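Local structure of putative uronate isomerase (4NAR) at residues G116-S119 with D125-E128; T173-T178 with R200-R205; S218-M223 with L246-K251. The protein is of unproven function but probably belongs to the lactate racemase family. One frame throughout, in Å; residues are numbered along the deposited sequence.

Contact 1 (G116-S119 with D125-E128); sequences GFVS and DLEE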
loop_
_atom_site.group_PDB
_atom_site.type_symbol
_atom_site.label_atom_id
_atom_site.label_comp_id
_atom_site.label_asym_id
_atom_site.label_seq_id
_atom_site.Cartn_x
_atom_site.Cartn_y
_atom_site.Cartn_z
ATOM N N GLY A 116 -25.013 -9.273 -0.908
ATOM C CA GLY A 116 -25.145 -9.273 -2.356
ATOM C C GLY A 116 -23.966 -8.611 -3.052
ATOM O O GLY A 116 -23.334 -9.191 -3.945
ATOM N N PHE A 117 -23.665 -7.388 -2.630
ATOM C CA PHE A 117 -22.541 -6.634 -3.163
ATOM C C PHE A 117 -21.207 -7.348 -2.901
ATOM O O PHE A 117 -20.363 -7.449 -3.800
ATOM C CB PHE A 117 -22.554 -5.226 -2.562
ATOM C CG PHE A 117 -21.307 -4.436 -2.839
ATOM C CD1 PHE A 117 -21.068 -3.899 -4.109
ATOM C CD2 PHE A 117 -20.361 -4.231 -1.831
ATOM C CE1 PHE A 117 -19.896 -3.166 -4.369
ATOM C CE2 PHE A 117 -19.192 -3.498 -2.083
ATOM C CZ PHE A 117 -18.959 -2.967 -3.356
ATOM N N VAL A 118 -21.029 -7.852 -1.678
ATOM C CA VAL A 118 -19.816 -8.589 -1.314
ATOM C C VAL A 118 -19.624 -9.806 -2.223
ATOM O O VAL A 118 -18.536 -10.034 -2.778
ATOM C CB VAL A 118 -19.843 -9.022 0.170
ATOM C CG1 VAL A 118 -18.823 -10.133 0.446
ATOM C CG2 VAL A 118 -19.597 -7.815 1.077
ATOM N N SER A 119 -20.702 -10.563 -2.388
ATOM C CA SER A 119 -20.729 -11.707 -3.294
ATOM C C SER A 119 -20.335 -11.301 -4.723
ATOM O O SER A 119 -19.536 -11.965 -5.361
ATOM C CB SER A 119 -22.120 -12.351 -3.272
ATOM O OG SER A 119 -22.191 -13.448 -4.167
ATOM N N ASP A 125 -17.576 -15.890 -3.655
ATOM C CA ASP A 125 -16.707 -16.597 -2.715
ATOM C C ASP A 125 -17.032 -16.303 -1.243
ATOM O O ASP A 125 -16.922 -17.192 -0.394
ATOM C CB ASP A 125 -15.217 -16.356 -3.010
ATOM C CG ASP A 125 -14.679 -17.266 -4.125
ATOM O OD1 ASP A 125 -15.419 -18.177 -4.559
ATOM O OD2 ASP A 125 -13.514 -17.084 -4.558
ATOM N N LEU A 126 -17.455 -15.079 -0.935
ATOM C CA LEU A 126 -17.722 -14.734 0.467
ATOM C C LEU A 126 -19.186 -14.901 0.890
ATOM O O LEU A 126 -19.486 -15.663 1.826
ATOM C CB LEU A 126 -17.207 -13.333 0.814
ATOM C CG LEU A 126 -15.716 -13.290 1.172
ATOM C CD1 LEU A 126 -15.391 -14.338 2.238
ATOM C CD2 LEU A 126 -14.848 -13.500 -0.065
ATOM N N GLU A 127 -20.080 -14.185 0.208
ATOM C CA GLU A 127 -21.520 -14.299 0.451
ATOM C C GLU A 127 -21.963 -14.075 1.900
ATOM O O GLU A 127 -22.652 -14.916 2.489
ATOM C CB GLU A 127 -22.050 -15.637 -0.058
ATOM C CG GLU A 127 -22.669 -15.554 -1.447
ATOM C CD GLU A 127 -22.616 -16.887 -2.186
ATOM O OE1 GLU A 127 -22.145 -17.884 -1.590
ATOM O OE2 GLU A 127 -23.036 -16.936 -3.365
ATOM N N GLU A 128 -21.579 -12.930 2.456
ATOM C CA GLU A 128 -22.021 -12.531 3.788
ATOM C C GLU A 128 -21.890 -11.014 3.971
ATOM O O GLU A 128 -21.197 -10.346 3.203
ATOM C CB GLU A 128 -21.208 -13.259 4.866
ATOM C CG GLU A 128 -19.693 -12.998 4.791
ATOM C CD GLU A 128 -18.929 -13.559 5.988
ATOM O OE1 GLU A 128 -18.208 -14.566 5.796
ATOM O OE2 GLU A 128 -19.048 -12.991 7.105
#
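Val118 and Ser119, neighbours on helix 115-121, meet Leu126, Glu127 and Glu128 where the loop after that helix folds back against it before strand 130-135, at the protein surface and within the region matching the lactate racemase N-terminal domain. The return is close: the CA atoms of Ser119 and Glu127 lie 4.6 Å apart. Glu127 has left-handed backbone angles (phi 55°, psi 55°), which mark a sharp change of direction in a segment without regular secondary structure.

The apolar part belongs to Val118, the buried residue of the group. Its CG1 stands 3.6 Å from Leu126 CB, so the touch is made near the root of the leucine and not by its methyl groups; the two side chains run obliquely to each other. Beyond CB, Leu126 turns to Trp181 of helix 173-186.

A second kind of contact sets hydrocarbon against a backbone carbonyl. Glu128 O approaches the branch point of the valine, 3.6 Å from Val118 CB and 3.7 Å from Val118 CG2. This is van der Waals packing on a polar atom, and no hydrogen bond joins the two segments anywhere.

Polar support comes from outside the pair. Thr122 OG1 hydrogen-bonds to Val118 O and makes a weak bond with Leu126 N, thereby bridging helix and loop, while Asp125 OD2 is paired with Trp181 NE1.

The outer edge is formed by Ser119 and Glu127. With OG anti to the backbone N (chi1 179°), the serine directs its hydroxyl at the aliphatic start of the glutamate: Ser119 OG lies 3.5 Å from Glu127 CG, whereas the carboxylate oxygen Glu127 OE2 is farther away, at 3.7 Å from the same OG.

Contact 2 (T173-T178 with R200-R205); sequences TEVVDT and RKIINR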
loop_
_atom_site.group_PDB
_atom_site.type_symbol
_atom_site.label_atom_id
_atom_site.label_comp_id
_atom_site.label_asym_id
_atom_site.label_seq_id
_atom_site.Cartn_x
_atom_site.Cartn_y
_atom_site.Cartn_z
ATOM N N THR A 173 -9.540 -6.268 9.873
ATOM C CA THR A 173 -9.414 -7.534 9.178
ATOM C C THR A 173 -10.482 -7.861 8.141
ATOM O O THR A 173 -10.152 -8.233 7.013
ATOM C CB THR A 173 -9.353 -8.667 10.207
ATOM O OG1 THR A 173 -8.150 -8.507 10.962
ATOM C CG2 THR A 173 -9.333 -10.020 9.526
ATOM N N GLU A 174 -11.749 -7.746 8.525
ATOM C CA GLU A 174 -12.817 -8.272 7.683
ATOM C C GLU A 174 -12.876 -7.567 6.340
ATOM O O GLU A 174 -12.815 -8.229 5.294
ATOM C CB GLU A 174 -14.184 -8.216 8.370
ATOM C CG GLU A 174 -14.231 -8.864 9.737
ATOM C CD GLU A 174 -13.927 -7.858 10.850
ATOM O OE1 GLU A 174 -13.030 -6.976 10.657
ATOM O OE2 GLU A 174 -14.596 -7.948 11.913
ATOM N N VAL A 175 -12.981 -6.236 6.360
ATOM C CA VAL A 175 -13.119 -5.506 5.110
ATOM C C VAL A 175 -11.837 -5.585 4.263
ATOM O O VAL A 175 -11.894 -5.633 3.023
ATOM C CB VAL A 175 -13.560 -4.031 5.356
ATOM C CG1 VAL A 175 -12.499 -3.267 6.197
ATOM C CG2 VAL A 175 -13.877 -3.321 4.034
ATOM N N VAL A 176 -10.686 -5.634 4.931
ATOM C CA VAL A 176 -9.403 -5.680 4.238
ATOM C C VAL A 176 -9.170 -7.058 3.575
ATOM O O VAL A 176 -8.666 -7.144 2.440
ATOM C CB VAL A 176 -8.249 -5.267 5.189
ATOM C CG1 VAL A 176 -6.867 -5.567 4.565
ATOM C CG2 VAL A 176 -8.396 -3.762 5.588
ATOM N N ASP A 177 -9.552 -8.129 4.269
ATOM C CA ASP A 177 -9.498 -9.472 3.689
ATOM C C ASP A 177 -10.326 -9.513 2.405
ATOM O O ASP A 177 -9.883 -10.049 1.369
ATOM C CB ASP A 177 -10.044 -10.517 4.669
ATOM C CG ASP A 177 -9.020 -10.928 5.741
ATOM O OD1 ASP A 177 -8.029 -10.183 5.984
ATOM O OD2 ASP A 177 -9.219 -12.007 6.350
ATOM N N THR A 178 -11.523 -8.927 2.495
ATOM C CA THR A 178 -12.498 -8.914 1.418
ATOM C C THR A 178 -11.974 -8.200 0.184
ATOM O O THR A 178 -12.094 -8.727 -0.928
ATOM C CB THR A 178 -13.812 -8.234 1.859
ATOM O OG1 THR A 178 -14.424 -9.009 2.896
ATOM C CG2 THR A 178 -14.787 -8.090 0.682
ATOM N N ARG A 200 -11.324 -1.100 -5.271
ATOM C CA ARG A 200 -11.630 0.317 -5.267
ATOM C C ARG A 200 -13.170 0.520 -5.061
ATOM O O ARG A 200 -13.604 1.398 -4.300
ATOM C CB ARG A 200 -11.093 0.910 -6.578
ATOM C CG ARG A 200 -10.413 2.265 -6.497
ATOM C CD ARG A 200 -9.058 2.276 -5.757
ATOM N NE ARG A 200 -9.076 3.385 -4.807
ATOM C CZ ARG A 200 -8.028 3.970 -4.228
ATOM N NH1 ARG A 200 -6.773 3.598 -4.469
ATOM N NH2 ARG A 200 -8.265 4.960 -3.374
ATOM N N LYS A 201 -13.996 -0.323 -5.682
ATOM C CA LYS A 201 -15.449 -0.295 -5.417
ATOM C C LYS A 201 -15.809 -0.581 -3.957
ATOM O O LYS A 201 -16.648 0.116 -3.368
ATOM C CB LYS A 201 -16.193 -1.290 -6.307
ATOM C CG LYS A 201 -16.349 -0.841 -7.757
ATOM C CD LYS A 201 -16.961 -1.969 -8.605
ATOM C CE LYS A 201 -17.370 -1.466 -9.984
ATOM N NZ LYS A 201 -16.163 -1.086 -10.764
ATOM N N ILE A 202 -15.196 -1.623 -3.391
ATOM C CA ILE A 202 -15.409 -1.997 -1.991
ATOM C C ILE A 202 -14.971 -0.865 -1.048
ATOM O O ILE A 202 -15.687 -0.492 -0.104
ATOM C CB ILE A 202 -14.610 -3.275 -1.631
ATOM C CG1 ILE A 202 -15.196 -4.492 -2.352
ATOM C CG2 ILE A 202 -14.616 -3.518 -0.129
ATOM C CD1 ILE A 202 -14.357 -5.752 -2.184
ATOM N N ILE A 203 -13.789 -0.325 -1.324
ATOM C CA ILE A 203 -13.215 0.740 -0.519
ATOM C C ILE A 203 -14.111 1.971 -0.514
ATOM O O ILE A 203 -14.352 2.564 0.551
ATOM C CB ILE A 203 -11.786 1.108 -1.020
ATOM C CG1 ILE A 203 -10.782 0.043 -0.561
ATOM C CG2 ILE A 203 -11.362 2.505 -0.534
ATOM C CD1 ILE A 203 -9.394 0.232 -1.148
ATOM N N ASN A 204 -14.595 2.356 -1.699
ATOM C CA ASN A 204 -15.442 3.541 -1.823
ATOM C C ASN A 204 -16.790 3.335 -1.143
ATOM O O ASN A 204 -17.302 4.234 -0.466
ATOM C CB ASN A 204 -15.665 3.912 -3.287
ATOM C CG ASN A 204 -14.392 4.422 -3.974
ATOM O OD1 ASN A 204 -13.343 4.642 -3.329
ATOM N ND2 ASN A 204 -14.489 4.629 -5.299
ATOM N N ARG A 205 -17.355 2.143 -1.314
ATOM C CA ARG A 205 -18.665 1.838 -0.740
ATOM C C ARG A 205 -18.611 1.905 0.780
ATOM O O ARG A 205 -19.458 2.537 1.412
ATOM C CB ARG A 205 -19.166 0.472 -1.224
ATOM C CG ARG A 205 -20.458 -0.018 -0.564
ATOM C CD ARG A 205 -21.627 0.942 -0.766
ATOM N NE ARG A 205 -22.874 0.433 -0.179
ATOM C CZ ARG A 205 -23.499 0.995 0.859
ATOM N NH1 ARG A 205 -22.997 2.098 1.428
ATOM N NH2 ARG A 205 -24.629 0.461 1.328
#
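Thr178 and Ile202 make the close part of this helix-helix packing, between the N-terminal halves of helix 173-186 and helix 198-213. Thr178 CG2 and Ile202 CD1 meet methyl to methyl at 3.7 Å, and the same CD1 lies 3.9 Å from Thr178 O. On the other branch of the isoleucine the fit is looser: Ile202 CG2 is 4.2 Å from Val175 CG2. The CA atoms of Thr178 and Ile202, the nearest across the pair, are still 8.2 Å apart, so the backbones stay apart and Ile202 spans the gap with its side chain. Phe117 and Met121 of helix 115-121 also pack on Ile202, and Ile130 packs on Thr178. Beside Ile202 on the same helix, Lys201 is exposed and forms a salt bridge with Asp196.

The threonine hydroxyl is turned back to its own helix. Thr178 OG1 donates to Glu174 O at 3.0 Å, tilted 34° from the carbonyl plane and on the opposite face from Thr178 N, which bonds to the same oxygen. The same rotation (chi1 -65°) sets CG2 anti to the backbone N, facing Ile202. Between the two segments the contact is therefore van der Waals packing, with no hydrogen bond across it.

Contact 3 (S218-M223 with L246-K251); sequences SFTLNM and LRAYEK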
loop_
_atom_site.group_PDB
_atom_site.type_symbol
_atom_site.label_atom_id
_atom_site.label_comp_id
_atom_site.label_asym_id
_atom_site.label_seq_id
_atom_site.Cartn_x
_atom_site.Cartn_y
_atom_site.Cartn_z
ATOM N N SER A 218 -13.241 17.054 6.792
ATOM C CA SER A 218 -12.227 16.085 6.351
ATOM C C SER A 218 -11.479 16.497 5.089
ATOM O O SER A 218 -12.094 16.743 4.051
ATOM C CB SER A 218 -12.883 14.735 6.070
ATOM O OG SER A 218 -13.236 14.110 7.283
ATOM N N PHE A 219 -10.155 16.508 5.140
ATOM C CA PHE A 219 -9.407 16.902 3.959
ATOM C C PHE A 219 -8.548 15.798 3.416
ATOM O O PHE A 219 -7.995 14.992 4.161
ATOM C CB PHE A 219 -8.581 18.154 4.244
ATOM C CG PHE A 219 -9.422 19.306 4.711
ATOM C CD1 PHE A 219 -10.099 20.104 3.789
ATOM C CD2 PHE A 219 -9.611 19.542 6.072
ATOM C CE1 PHE A 219 -10.923 21.154 4.216
ATOM C CE2 PHE A 219 -10.437 20.596 6.513
ATOM C CZ PHE A 219 -11.096 21.399 5.581
ATOM N N THR A 220 -8.475 15.742 2.098
ATOM C CA THR A 220 -7.515 14.880 1.450
ATOM C C THR A 220 -6.398 15.739 0.883
ATOM O O THR A 220 -6.637 16.772 0.242
ATOM C CB THR A 220 -8.140 14.004 0.338
ATOM O OG1 THR A 220 -7.096 13.270 -0.315
ATOM C CG2 THR A 220 -8.901 14.853 -0.712
ATOM N N LEU A 221 -5.173 15.333 1.176
ATOM C CA LEU A 221 -3.994 15.985 0.641
ATOM C C LEU A 221 -3.255 14.871 -0.105
ATOM O O LEU A 221 -2.463 14.125 0.483
ATOM C CB LEU A 221 -3.170 16.608 1.778
ATOM C CG LEU A 221 -3.943 17.641 2.621
ATOM C CD1 LEU A 221 -4.716 17.003 3.768
ATOM C CD2 LEU A 221 -3.037 18.745 3.158
ATOM N N ASN A 222 -3.583 14.734 -1.391
ATOM C CA ASN A 222 -3.187 13.592 -2.207
ATOM C C ASN A 222 -1.896 13.917 -2.984
ATOM O O ASN A 222 -1.895 14.717 -3.930
ATOM C CB ASN A 222 -4.338 13.228 -3.156
ATOM C CG ASN A 222 -4.203 11.824 -3.756
ATOM O OD1 ASN A 222 -3.093 11.278 -3.872
ATOM N ND2 ASN A 222 -5.343 11.228 -4.134
HETATM N N MSE A 223 -0.799 13.302 -2.561
HETATM C CA MSE A 223 0.512 13.563 -3.136
HETATM C C MSE A 223 0.782 12.710 -4.369
HETATM O O MSE A 223 0.335 11.560 -4.463
HETATM C CB MSE A 223 1.594 13.240 -2.110
HETATM C CG MSE A 223 1.626 14.151 -0.885
HETATM SE SE MSE A 223 2.916 13.459 0.411
HETATM C CE MSE A 223 2.174 11.694 0.739
ATOM N N LEU A 246 -12.486 11.292 -3.839
ATOM C CA LEU A 246 -12.711 10.747 -5.179
ATOM C C LEU A 246 -12.089 11.609 -6.291
ATOM O O LEU A 246 -11.388 11.088 -7.161
ATOM C CB LEU A 246 -14.216 10.539 -5.417
ATOM C CG LEU A 246 -14.781 9.142 -5.094
ATOM C CD1 LEU A 246 -14.002 8.427 -3.994
ATOM C CD2 LEU A 246 -16.269 9.189 -4.722
ATOM N N ARG A 247 -12.337 12.919 -6.257
ATOM C CA ARG A 247 -11.776 13.840 -7.257
ATOM C C ARG A 247 -10.239 13.876 -7.235
ATOM O O ARG A 247 -9.584 13.707 -8.269
ATOM C CB ARG A 247 -12.312 15.260 -7.043
ATOM C CG ARG A 247 -13.797 15.452 -7.386
ATOM C CD ARG A 247 -14.175 16.939 -7.321
ATOM N NE ARG A 247 -14.078 17.443 -5.952
ATOM C CZ ARG A 247 -15.098 17.462 -5.097
ATOM N NH1 ARG A 247 -16.296 17.027 -5.481
ATOM N NH2 ARG A 247 -14.932 17.924 -3.863
ATOM N N ALA A 248 -9.680 14.108 -6.046
ATOM C CA ALA A 248 -8.229 14.175 -5.860
ATOM C C ALA A 248 -7.540 12.885 -6.295
ATOM O O ALA A 248 -6.466 12.931 -6.925
ATOM C CB ALA A 248 -7.878 14.514 -4.401
ATOM N N TYR A 249 -8.164 11.746 -5.979
ATOM C CA TYR A 249 -7.664 10.422 -6.400
ATOM C C TYR A 249 -7.649 10.243 -7.917
ATOM O O TYR A 249 -6.709 9.660 -8.468
ATOM C CB TYR A 249 -8.494 9.289 -5.769
ATOM C CG TYR A 249 -8.227 7.897 -6.327
ATOM C CD1 TYR A 249 -7.047 7.227 -6.041
ATOM C CD2 TYR A 249 -9.160 7.260 -7.133
ATOM C CE1 TYR A 249 -6.799 5.955 -6.543
ATOM C CE2 TYR A 249 -8.927 5.985 -7.645
ATOM C CZ TYR A 249 -7.748 5.334 -7.344
ATOM O OH TYR A 249 -7.518 4.064 -7.851
ATOM N N GLU A 250 -8.698 10.718 -8.588
ATOM C CA GLU A 250 -8.788 10.576 -10.043
ATOM C C GLU A 250 -7.749 11.442 -10.755
ATOM O O GLU A 250 -7.102 11.010 -11.719
ATOM C CB GLU A 250 -10.200 10.886 -10.539
ATOM C CG GLU A 250 -11.106 9.681 -10.454
ATOM C CD GLU A 250 -12.591 10.040 -10.414
ATOM O OE1 GLU A 250 -12.931 11.254 -10.338
ATOM O OE2 GLU A 250 -13.418 9.095 -10.457
ATOM N N LYS A 251 -7.583 12.665 -10.272
ATOM C CA LYS A 251 -6.550 13.527 -10.802
ATOM C C LYS A 251 -5.191 12.894 -10.553
ATOM O O LYS A 251 -4.351 12.847 -11.463
ATOM C CB LYS A 251 -6.618 14.911 -10.167
ATOM C CG LYS A 251 -7.320 15.943 -11.046
ATOM C CD LYS A 251 -8.647 16.406 -10.417
ATOM C CE LYS A 251 -9.068 17.809 -10.906
ATOM N NZ LYS A 251 -10.183 18.386 -10.067
#
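Asn222 and Thr220, two residues apart on strand 217-227, both point their CB atoms toward helix 241-259; Thr220 meets Ala248 there, and Asn222 meets Ala248 and Tyr249. The helix packs on one face of the mixed sheet and is reached from this strand through the antiparallel strand 231-240. Over the short segments the strand and helix axes run almost exactly parallel, at 5° and 8.7 Å.

Asn222 can be traced outward. Its CB lies 4.0 Å from Ala248 CB, opposing the small methyl of the helix. One bond further, CG stands anti to the backbone N (chi1 -163°) and comes within 4.0 Å of Ala248 O. The amide then divides. Asn222 ND2 lies against the helix backbone, 3.3 Å from Tyr249 CA; the nearby Tyr249 N is also a donor, and the geometry at Ala248 O, 3.5 Å from ND2, does not make a hydrogen bond. Asn222 OD1 instead hydrogen-bonds with Thr151 OG1.

Thr220 adds a methyl contact on Ala248, with Thr220 CG2 at 3.8 Å from Ala248 CB. Its hydroxyl is engaged by Asn149 ND2, on the neighbouring strand 144-150. Tyr249 leads its ring away from the strand, and its OH bonds to Val195 O.

Although both strand residues are polar and buried, no hydrogen bond crosses to the helix. Ala248, with just a CB, faces the strand at the closest CA pair (Asn222 CA to Ala248 CA, 6.3 Å), while Thr220 OG1 and Asn222 OD1 find partners at strand 144-150 and just beyond it, consistent with a seam set by shape more than by polar pairing.

How the contacts relate
The contacts follow one another along the chain, each closing before the next opens, and run from a surface contact to two buried ones, the last on the seven-stranded mixed sheet. Contacts 1 and 2 have centres 12 Å apart and touch: Phe117 of helix 115-121 brings its ring against helix 198-213, with Phe117 CZ 3.9 Å from Ile202 CA. Contact 3 lies about 19 Å from contact 2, centre to centre, joined to it by the cation-pi pair of Arg200 and Tyr249. Contacts 1 and 3 are about 29 Å apart between centres and do not touch. Helix 198-213, which leads into strand 217-227, therefore connects the helix 115-121 and loop pair with the helix-covered face of the sheet.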